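Local structure of DspB (Aggregatibacter actinomycetemcomitans, 1YHT) at residues F49-F54 and H177-G182; I112-S117 and R214-G219; A61-S64 and Q69-E72. The protein probably hydrolyses beta-linked N-acetylglucosamine polymers of the biofilm matrix, acting as a family 20 glycoside hydrolase that releases bacteria from biofilms. One frame throughout, in Å; residues are numbered along the deposited sequence.

Interaction 1 of 3, residues F49-F54 and H177-G182; sequences FLHLHF and HFHIGG
The imidazoles of His51 and His179 make an offset stack and carry this contact almost alone. Their centroids lie 4.4 Å apart and the planes are 23° from parallel. His51 CE1 comes within 3.3 Å of His179 CD2, while His51 NE2 sits over one face of the His179 ring, displaced toward its rim. In both, CG is anti to the backbone N, at chi1 170° in His51 and -161° in His179, which carries each imidazole inward from its strand. Elsewhere the interface is loose: the nearest CA atoms, of His51 and His179, are 8.1 Å apart, no hydrogen bond crosses, and the other side chains stay more than 6 Å from the opposite segment. Outside partners fix the rotation of both rings: Tyr272 and Glu114 hold the nitrogens of His51, and Thr235 holds NE2 of His179. The other nitrogen, His179 ND1, takes Gly181 N at 3.0 Å, close to the ring plane. His179 opens the H-x-G-G-D-E sequence of family 20, and this bond ties its ring to the first glycine. Strand 110-117, parallel neighbour of both 49-53 and 177-181, separates them, so the rings meet over it on the inside of the barrel.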
loop_
_atom_site.group_PDB
_atom_site.type_symbol
_atom_site.label_atom_id
_atom_site.label_comp_id
_atom_site.label_asym_id
_atom_site.label_seq_id
_atom_site.Cartn_x
_atom_site.Cartn_y
_atom_site.Cartn_z
ATOM N N PHE A 49 -13.110 1.990 -0.005
ATOM C CA PHE A 49 -12.031 1.073 -0.338
ATOM C C PHE A 49 -11.208 0.590 0.832
ATOM O O PHE A 49 -11.072 1.256 1.877
ATOM C CB PHE A 49 -11.150 1.609 -1.491
ATOM C CG PHE A 49 -10.187 2.698 -1.107
ATOM C CD1 PHE A 49 -8.961 2.373 -0.539
ATOM C CD2 PHE A 49 -10.450 4.027 -1.404
ATOM C CE1 PHE A 49 -8.010 3.343 -0.255
ATOM C CE2 PHE A 49 -9.506 5.043 -1.135
ATOM C CZ PHE A 49 -8.311 4.726 -0.523
ATOM N N LEU A 50 -10.659 -0.603 0.606
ATOM C CA LEU A 50 -9.637 -1.212 1.471
ATOM C C LEU A 50 -8.418 -1.556 0.572
ATOM O O LEU A 50 -8.500 -2.439 -0.292
ATOM C CB LEU A 50 -10.200 -2.477 2.135
ATOM C CG LEU A 50 -9.182 -3.294 2.983
ATOM C CD1 LEU A 50 -8.553 -2.487 4.062
ATOM C CD2 LEU A 50 -9.928 -4.467 3.637
ATOM N N HIS A 51 -7.362 -0.775 0.753
ATOM C CA HIS A 51 -6.051 -0.941 0.123
ATOM C C HIS A 51 -5.242 -1.925 0.961
ATOM O O HIS A 51 -4.819 -1.647 2.106
ATOM C CB HIS A 51 -5.458 0.485 -0.027
ATOM C CG HIS A 51 -4.009 0.574 -0.450
ATOM N ND1 HIS A 51 -3.361 1.797 -0.532
ATOM C CD2 HIS A 51 -3.076 -0.368 -0.751
ATOM C CE1 HIS A 51 -2.099 1.599 -0.870
ATOM N NE2 HIS A 51 -1.887 0.297 -0.981
ATOM N N LEU A 52 -5.062 -3.111 0.390
ATOM C CA LEU A 52 -4.465 -4.245 1.100
ATOM C C LEU A 52 -3.011 -4.376 0.775
ATOM O O LEU A 52 -2.639 -4.889 -0.300
ATOM C CB LEU A 52 -5.168 -5.541 0.764
ATOM C CG LEU A 52 -4.983 -6.653 1.802
ATOM C CD1 LEU A 52 -5.661 -6.288 3.153
ATOM C CD2 LEU A 52 -5.505 -7.993 1.291
ATOM N N HIS A 53 -2.185 -3.924 1.727
ATOM C CA HIS A 53 -0.715 -3.984 1.608
ATOM C C HIS A 53 -0.258 -5.306 2.201
ATOM O O HIS A 53 0.121 -5.357 3.370
ATOM C CB HIS A 53 -0.101 -2.763 2.329
ATOM C CG HIS A 53 1.380 -2.604 2.119
ATOM N ND1 HIS A 53 1.913 -1.792 1.137
ATOM C CD2 HIS A 53 2.433 -3.140 2.777
ATOM C CE1 HIS A 53 3.236 -1.851 1.198
ATOM N NE2 HIS A 53 3.577 -2.664 2.188
ATOM N N PHE A 54 -0.305 -6.366 1.385
ATOM C CA PHE A 54 -0.067 -7.773 1.814
ATOM C C PHE A 54 1.336 -8.300 1.526
ATOM O O PHE A 54 1.664 -9.422 1.915
ATOM C CB PHE A 54 -1.111 -8.752 1.188
ATOM C CG PHE A 54 -1.074 -8.813 -0.315
ATOM C CD1 PHE A 54 -0.163 -9.628 -0.980
ATOM C CD2 PHE A 54 -1.935 -8.053 -1.061
ATOM C CE1 PHE A 54 -0.109 -9.641 -2.341
ATOM C CE2 PHE A 54 -1.874 -8.079 -2.423
ATOM C CZ PHE A 54 -0.966 -8.884 -3.061
ATOM N N HIS A 177 -8.860 -1.208 -9.143
ATOM C CA HIS A 177 -7.566 -0.571 -9.126
ATOM C C HIS A 177 -6.576 -1.571 -8.578
ATOM O O HIS A 177 -6.908 -2.306 -7.637
ATOM C CB HIS A 177 -7.556 0.643 -8.191
ATOM C CG HIS A 177 -8.548 1.702 -8.560
ATOM N ND1 HIS A 177 -9.886 1.600 -8.245
ATOM C CD2 HIS A 177 -8.402 2.872 -9.217
ATOM C CE1 HIS A 177 -10.525 2.667 -8.702
ATOM N NE2 HIS A 177 -9.649 3.453 -9.310
ATOM N N PHE A 178 -5.350 -1.504 -9.067
ATOM C CA PHE A 178 -4.258 -2.340 -8.556
ATOM C C PHE A 178 -3.117 -1.405 -8.219
ATOM O O PHE A 178 -2.721 -0.582 -9.042
ATOM C CB PHE A 178 -3.888 -3.352 -9.660
ATOM C CG PHE A 178 -2.875 -4.384 -9.271
ATOM C CD1 PHE A 178 -3.226 -5.736 -9.215
ATOM C CD2 PHE A 178 -1.585 -4.041 -9.067
ATOM C CE1 PHE A 178 -2.285 -6.721 -8.911
ATOM C CE2 PHE A 178 -0.609 -5.020 -8.758
ATOM C CZ PHE A 178 -0.981 -6.368 -8.668
ATOM N N HIS A 179 -2.561 -1.566 -7.008
ATOM C CA HIS A 179 -1.528 -0.682 -6.532
ATOM C C HIS A 179 -0.170 -1.337 -6.800
ATOM O O HIS A 179 0.114 -2.426 -6.295
ATOM C CB HIS A 179 -1.769 -0.347 -5.065
ATOM C CG HIS A 179 -1.054 0.883 -4.582
ATOM N ND1 HIS A 179 0.325 1.009 -4.626
ATOM C CD2 HIS A 179 -1.523 2.037 -4.058
ATOM C CE1 HIS A 179 0.664 2.186 -4.127
ATOM N NE2 HIS A 179 -0.431 2.813 -3.737
ATOM N N ILE A 180 0.646 -0.653 -7.609
ATOM C CA ILE A 180 1.959 -1.134 -7.998
ATOM C C ILE A 180 3.132 -0.701 -7.092
ATOM O O ILE A 180 4.330 -0.983 -7.387
ATOM C CB ILE A 180 2.285 -0.799 -9.506
ATOM C CG1 ILE A 180 2.458 0.704 -9.718
ATOM C CG2 ILE A 180 1.210 -1.444 -10.420
ATOM C CD1 ILE A 180 2.981 1.109 -11.041
ATOM N N GLY A 181 2.804 -0.114 -5.961
ATOM C CA GLY A 181 3.793 0.293 -5.009
ATOM C C GLY A 181 4.570 1.488 -5.494
ATOM O O GLY A 181 3.956 2.543 -5.805
ATOM N N GLY A 182 5.906 1.321 -5.556
ATOM C CA GLY A 182 6.792 2.378 -6.025
ATOM C C GLY A 182 7.299 3.337 -4.937
ATOM O O GLY A 182 7.657 4.487 -5.232
#

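Interaction 2 of 3, residues I112-S117 and R214-G219; sequences IPELDS and RMWNDG
Ile112 reaches across first, its CD1 lying 3.3 Å from NH1 of Arg214 and oblique to the guanidinium plane. The two side chains cross at about a right angle, and Arg214 is held from elsewhere, its NE forming a salt bridge with Glu233. Two residues on comes Glu114, whose chain runs extended with CG anti to the backbone N (chi1 -174°) and puts the carboxylate at the edge of the Trp216 indole. Trp216 NE1 donates to Glu114 OE2 at 2.7 Å, with 146° at the hydrogen, meeting that oxygen 40° out of the carboxylate plane. The bond bridges strands 110-117 and 212-216 of the TIM barrel, which are not neighbours: 177-181 lies between them, and their axes here come no nearer than 9.1 Å. The other oxygen, Glu114 OE1, bonds to His53 ND1 and His51 NE2, so the carboxylate is gripped at both ends. Asp116 only skirts the indole, with OD2 4.3 Å from Trp216 NE1, while its OD1 takes the backbone N-H of Gly182. Trp216 also meets the rings of His179 and Trp237, and an acetic acid, probably from the crystallisation liquor, lies about 3 Å from its side chain (nearest atoms) and may mark a pocket.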
loop_
_atom_site.group_PDB
_atom_site.type_symbol
_atom_site.label_atom_id
_atom_site.label_comp_id
_atom_site.label_asym_id
_atom_site.label_seq_id
_atom_site.Cartn_x
_atom_site.Cartn_y
_atom_site.Cartn_z
ATOM N N ILE A 112 -8.281 -3.067 -3.018
ATOM C CA ILE A 112 -7.197 -2.663 -3.866
ATOM C C ILE A 112 -5.951 -3.435 -3.409
ATOM O O ILE A 112 -5.330 -3.079 -2.413
ATOM C CB ILE A 112 -6.968 -1.142 -3.859
ATOM C CG1 ILE A 112 -8.281 -0.417 -4.186
ATOM C CG2 ILE A 112 -5.765 -0.757 -4.760
ATOM C CD1 ILE A 112 -8.266 1.122 -4.072
ATOM N N PRO A 113 -5.567 -4.478 -4.159
ATOM C CA PRO A 113 -4.312 -5.153 -3.779
ATOM C C PRO A 113 -3.100 -4.289 -4.097
ATOM O O PRO A 113 -3.120 -3.573 -5.096
ATOM C CB PRO A 113 -4.329 -6.445 -4.620
ATOM C CG PRO A 113 -5.004 -6.005 -5.943
ATOM C CD PRO A 113 -6.175 -5.091 -5.368
ATOM N N GLU A 114 -2.050 -4.386 -3.264
ATOM C CA GLU A 114 -0.765 -3.748 -3.500
ATOM C C GLU A 114 0.314 -4.788 -3.557
ATOM O O GLU A 114 0.644 -5.422 -2.536
ATOM C CB GLU A 114 -0.373 -2.680 -2.437
ATOM C CG GLU A 114 0.920 -1.945 -2.811
ATOM C CD GLU A 114 1.469 -0.965 -1.789
ATOM O OE1 GLU A 114 0.766 -0.587 -0.823
ATOM O OE2 GLU A 114 2.668 -0.601 -1.953
ATOM N N LEU A 115 0.906 -4.924 -4.745
ATOM C CA LEU A 115 2.077 -5.757 -4.936
ATOM C C LEU A 115 3.241 -4.792 -5.102
ATOM O O LEU A 115 3.453 -4.265 -6.167
ATOM C CB LEU A 115 1.877 -6.658 -6.171
ATOM C CG LEU A 115 2.876 -7.794 -6.368
ATOM C CD1 LEU A 115 2.701 -8.847 -5.292
ATOM C CD2 LEU A 115 2.739 -8.390 -7.770
ATOM N N ASP A 116 3.954 -4.533 -4.007
ATOM C CA ASP A 116 4.933 -3.471 -3.982
ATOM C C ASP A 116 6.219 -3.926 -4.719
ATOM O O ASP A 116 6.614 -5.100 -4.678
ATOM C CB ASP A 116 5.228 -3.022 -2.537
ATOM C CG ASP A 116 5.836 -1.634 -2.453
ATOM O OD1 ASP A 116 6.293 -1.098 -3.503
ATOM O OD2 ASP A 116 5.887 -1.100 -1.304
ATOM N N SER A 117 6.791 -2.973 -5.422
ATOM C CA SER A 117 8.045 -3.121 -6.165
ATOM C C SER A 117 8.462 -1.723 -6.594
ATOM O O SER A 117 7.641 -0.789 -6.582
ATOM C CB SER A 117 7.912 -4.067 -7.347
ATOM O OG SER A 117 7.433 -3.438 -8.525
ATOM N N ARG A 214 -2.792 2.351 -9.225
ATOM C CA ARG A 214 -2.420 3.215 -8.119
ATOM C C ARG A 214 -0.918 3.059 -7.854
ATOM O O ARG A 214 -0.312 1.984 -8.048
ATOM C CB ARG A 214 -3.271 2.930 -6.868
ATOM C CG ARG A 214 -4.715 3.335 -7.028
ATOM C CD ARG A 214 -5.082 4.659 -6.321
ATOM N NE ARG A 214 -6.409 5.112 -6.738
ATOM C CZ ARG A 214 -7.565 4.864 -6.112
ATOM N NH1 ARG A 214 -7.600 4.226 -4.941
ATOM N NH2 ARG A 214 -8.714 5.270 -6.668
ATOM N N MET A 215 -0.311 4.163 -7.426
ATOM C CA MET A 215 1.119 4.210 -7.182
ATOM C C MET A 215 1.517 5.253 -6.144
ATOM O O MET A 215 0.947 6.326 -6.125
ATOM C CB MET A 215 1.817 4.533 -8.518
ATOM C CG MET A 215 3.258 4.310 -8.465
ATOM S SD MET A 215 4.014 4.684 -10.099
ATOM C CE MET A 215 4.004 6.440 -9.983
ATOM N N TRP A 216 2.523 4.935 -5.305
ATOM C CA TRP A 216 3.079 5.858 -4.326
ATOM C C TRP A 216 3.773 7.027 -5.079
ATOM O O TRP A 216 4.201 6.853 -6.227
ATOM C CB TRP A 216 4.070 5.140 -3.373
ATOM C CG TRP A 216 3.476 4.073 -2.490
ATOM C CD1 TRP A 216 3.762 2.743 -2.502
ATOM C CD2 TRP A 216 2.494 4.259 -1.461
ATOM N NE1 TRP A 216 3.026 2.087 -1.534
ATOM C CE2 TRP A 216 2.242 2.992 -0.887
ATOM C CE3 TRP A 216 1.865 5.389 -0.917
ATOM C CZ2 TRP A 216 1.354 2.810 0.176
ATOM C CZ3 TRP A 216 1.010 5.227 0.120
ATOM C CH2 TRP A 216 0.740 3.922 0.668
ATOM N N ASN A 217 3.863 8.210 -4.464
ATOM C CA ASN A 217 4.430 9.384 -5.199
ATOM C C ASN A 217 5.950 9.471 -5.329
ATOM O O ASN A 217 6.439 10.362 -5.974
ATOM C CB ASN A 217 3.934 10.702 -4.605
ATOM C CG ASN A 217 4.433 10.928 -3.216
ATOM O OD1 ASN A 217 3.965 10.297 -2.278
ATOM N ND2 ASN A 217 5.418 11.819 -3.067
ATOM N N ASP A 218 6.685 8.551 -4.717
ATOM C CA ASP A 218 8.097 8.732 -4.462
ATOM C C ASP A 218 8.925 8.989 -5.748
ATOM O O ASP A 218 9.895 9.758 -5.719
ATOM C CB ASP A 218 8.719 7.528 -3.760
ATOM C CG ASP A 218 8.024 7.137 -2.492
ATOM O OD1 ASP A 218 8.730 6.828 -1.523
ATOM O OD2 ASP A 218 6.769 7.104 -2.484
ATOM N N GLY A 219 8.539 8.323 -6.836
ATOM C CA GLY A 219 9.283 8.385 -8.082
ATOM C C GLY A 219 8.870 9.478 -9.011
ATOM O O GLY A 219 9.347 9.543 -10.120
#

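Interaction 3 of 3, residues A61-S64 and Q69-E72; sequences AIES and QRAE
Glu63 OE2 collects the strongest polar interactions. Arg70 NE, part of a salt bridge, donates to it at 2.8 Å on the anti side of the carboxylate, and Ala71 N donates to the same oxygen at 2.9 Å in a nearly straight bond, 174° at the hydrogen. The two donors reach OE2 from opposite faces of its plane, so this one atom is gripped twice. Arg70 NH2 adds a weak third bond. The Arg70 chain bends at both chi2 and chi3, which turns the edge of the guanidinium toward OE2; guanidinium and carboxylate planes are 37° apart. Next come the backbones: Ser64 N to Gln69 O at 3.0 Å and Gln69 N to Ser64 O at 2.9 Å make one antiparallel hydrogen-bonded pair. The Gln69 side chain is extended, and its NE2 gives a hydrogen to Ile62 O at 2.9 Å, from well above that carbonyl's plane; NE2 also bonds to Tyr60 O, and OE1 to Asn84 ND2.

Around these bonds, Glu63 CG lies 3.2 Å from Gln69 O, Ala71 CB rests 3.7 Å from Glu63 OE1, and Arg70 CD touches Ser64 O. Glu63 OE1 itself takes Tyr94 N, at the start of helix 94-106. A lone antiparallel bridge closes a four-residue loop after barrel strand 49-53 in the manner of a beta hairpin, though neither side is a regular strand.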
loop_
_atom_site.group_PDB
_atom_site.type_symbol
_atom_site.label_atom_id
_atom_site.label_comp_id
_atom_site.label_asym_id
_atom_site.label_seq_id
_atom_site.Cartn_x
_atom_site.Cartn_y
_atom_site.Cartn_z
ATOM N N ALA A 61 1.525 -12.163 2.395
ATOM C CA ALA A 61 0.506 -12.651 3.305
ATOM C C ALA A 61 -0.752 -13.259 2.664
ATOM O O ALA A 61 -1.800 -13.318 3.314
ATOM C CB ALA A 61 0.104 -11.536 4.244
ATOM N N ILE A 62 -0.652 -13.721 1.418
ATOM C CA ILE A 62 -1.734 -14.457 0.757
ATOM C C ILE A 62 -1.200 -15.676 0.071
ATOM O O ILE A 62 -0.027 -15.761 -0.249
ATOM C CB ILE A 62 -2.537 -13.582 -0.283
ATOM C CG1 ILE A 62 -1.682 -13.207 -1.497
ATOM C CG2 ILE A 62 -3.012 -12.341 0.396
ATOM C CD1 ILE A 62 -2.385 -12.209 -2.455
ATOM N N GLU A 63 -2.108 -16.606 -0.196
ATOM C CA GLU A 63 -1.802 -17.805 -0.902
ATOM C C GLU A 63 -1.344 -17.513 -2.340
ATOM O O GLU A 63 -1.787 -16.526 -2.985
ATOM C CB GLU A 63 -3.021 -18.734 -0.899
ATOM C CG GLU A 63 -2.759 -20.107 -1.465
ATOM C CD GLU A 63 -3.786 -21.177 -1.088
ATOM O OE1 GLU A 63 -4.860 -20.901 -0.486
ATOM O OE2 GLU A 63 -3.453 -22.330 -1.360
ATOM N N SER A 64 -0.495 -18.404 -2.856
ATOM C CA SER A 64 0.088 -18.238 -4.201
ATOM C C SER A 64 0.486 -19.577 -4.826
ATOM O O SER A 64 1.269 -20.323 -4.233
ATOM C CB SER A 64 1.347 -17.372 -4.160
ATOM O OG SER A 64 1.918 -17.250 -5.468
ATOM N N GLN A 69 3.070 -21.139 -2.155
ATOM C CA GLN A 69 2.700 -20.946 -0.774
ATOM C C GLN A 69 1.272 -21.378 -0.719
ATOM O O GLN A 69 0.355 -20.610 -1.075
ATOM C CB GLN A 69 2.841 -19.466 -0.363
ATOM C CG GLN A 69 2.326 -19.213 1.050
ATOM C CD GLN A 69 2.857 -17.940 1.646
ATOM O OE1 GLN A 69 3.868 -17.970 2.358
ATOM N NE2 GLN A 69 2.161 -16.803 1.375
ATOM N N ARG A 70 1.069 -22.637 -0.359
ATOM C CA ARG A 70 -0.207 -23.276 -0.529
ATOM C C ARG A 70 -0.785 -23.685 0.839
ATOM O O ARG A 70 -0.062 -24.134 1.760
ATOM C CB ARG A 70 -0.085 -24.473 -1.473
ATOM C CG ARG A 70 0.320 -24.173 -2.954
ATOM C CD ARG A 70 -0.579 -23.165 -3.670
ATOM N NE ARG A 70 -2.008 -23.392 -3.514
ATOM C CZ ARG A 70 -2.721 -24.313 -4.164
ATOM N NH1 ARG A 70 -2.134 -25.144 -5.013
ATOM N NH2 ARG A 70 -4.025 -24.441 -3.947
ATOM N N ALA A 71 -2.106 -23.525 0.955
ATOM C CA ALA A 71 -2.834 -23.868 2.188
ATOM C C ALA A 71 -2.643 -25.348 2.575
ATOM O O ALA A 71 -2.455 -25.690 3.749
ATOM C CB ALA A 71 -4.272 -23.547 2.064
ATOM N N GLU A 72 -2.618 -26.201 1.580
ATOM C CA GLU A 72 -2.426 -27.596 1.811
ATOM C C GLU A 72 -1.049 -27.897 2.410
ATOM O O GLU A 72 -0.940 -28.896 3.129
ATOM C CB GLU A 72 -2.684 -28.348 0.494
ATOM C CG GLU A 72 -3.003 -29.813 0.561
ATOM C CD GLU A 72 -3.587 -30.299 -0.782
ATOM O OE1 GLU A 72 -4.821 -30.097 -0.985
ATOM O OE2 GLU A 72 -2.820 -30.826 -1.629
#

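Interactions 1 and 2 lie in the barrel core, their centres 6 Å apart, and they share one polar network, joined through Glu114. Each spans two strands with a third between them, and each relies on side chains alone, a ring stack in one case and a carboxylate taking an indole N-H in the other. Interaction 3, its centre about 19 Å and 22 Å from theirs, lies further out in a loop and mixes backbone pairing with a salt bridge at a partly exposed arginine. It touches interaction 1 where Phe54 O meets Ala61 N and the Phe54 ring meets Ile62; interaction 2 it does not touch.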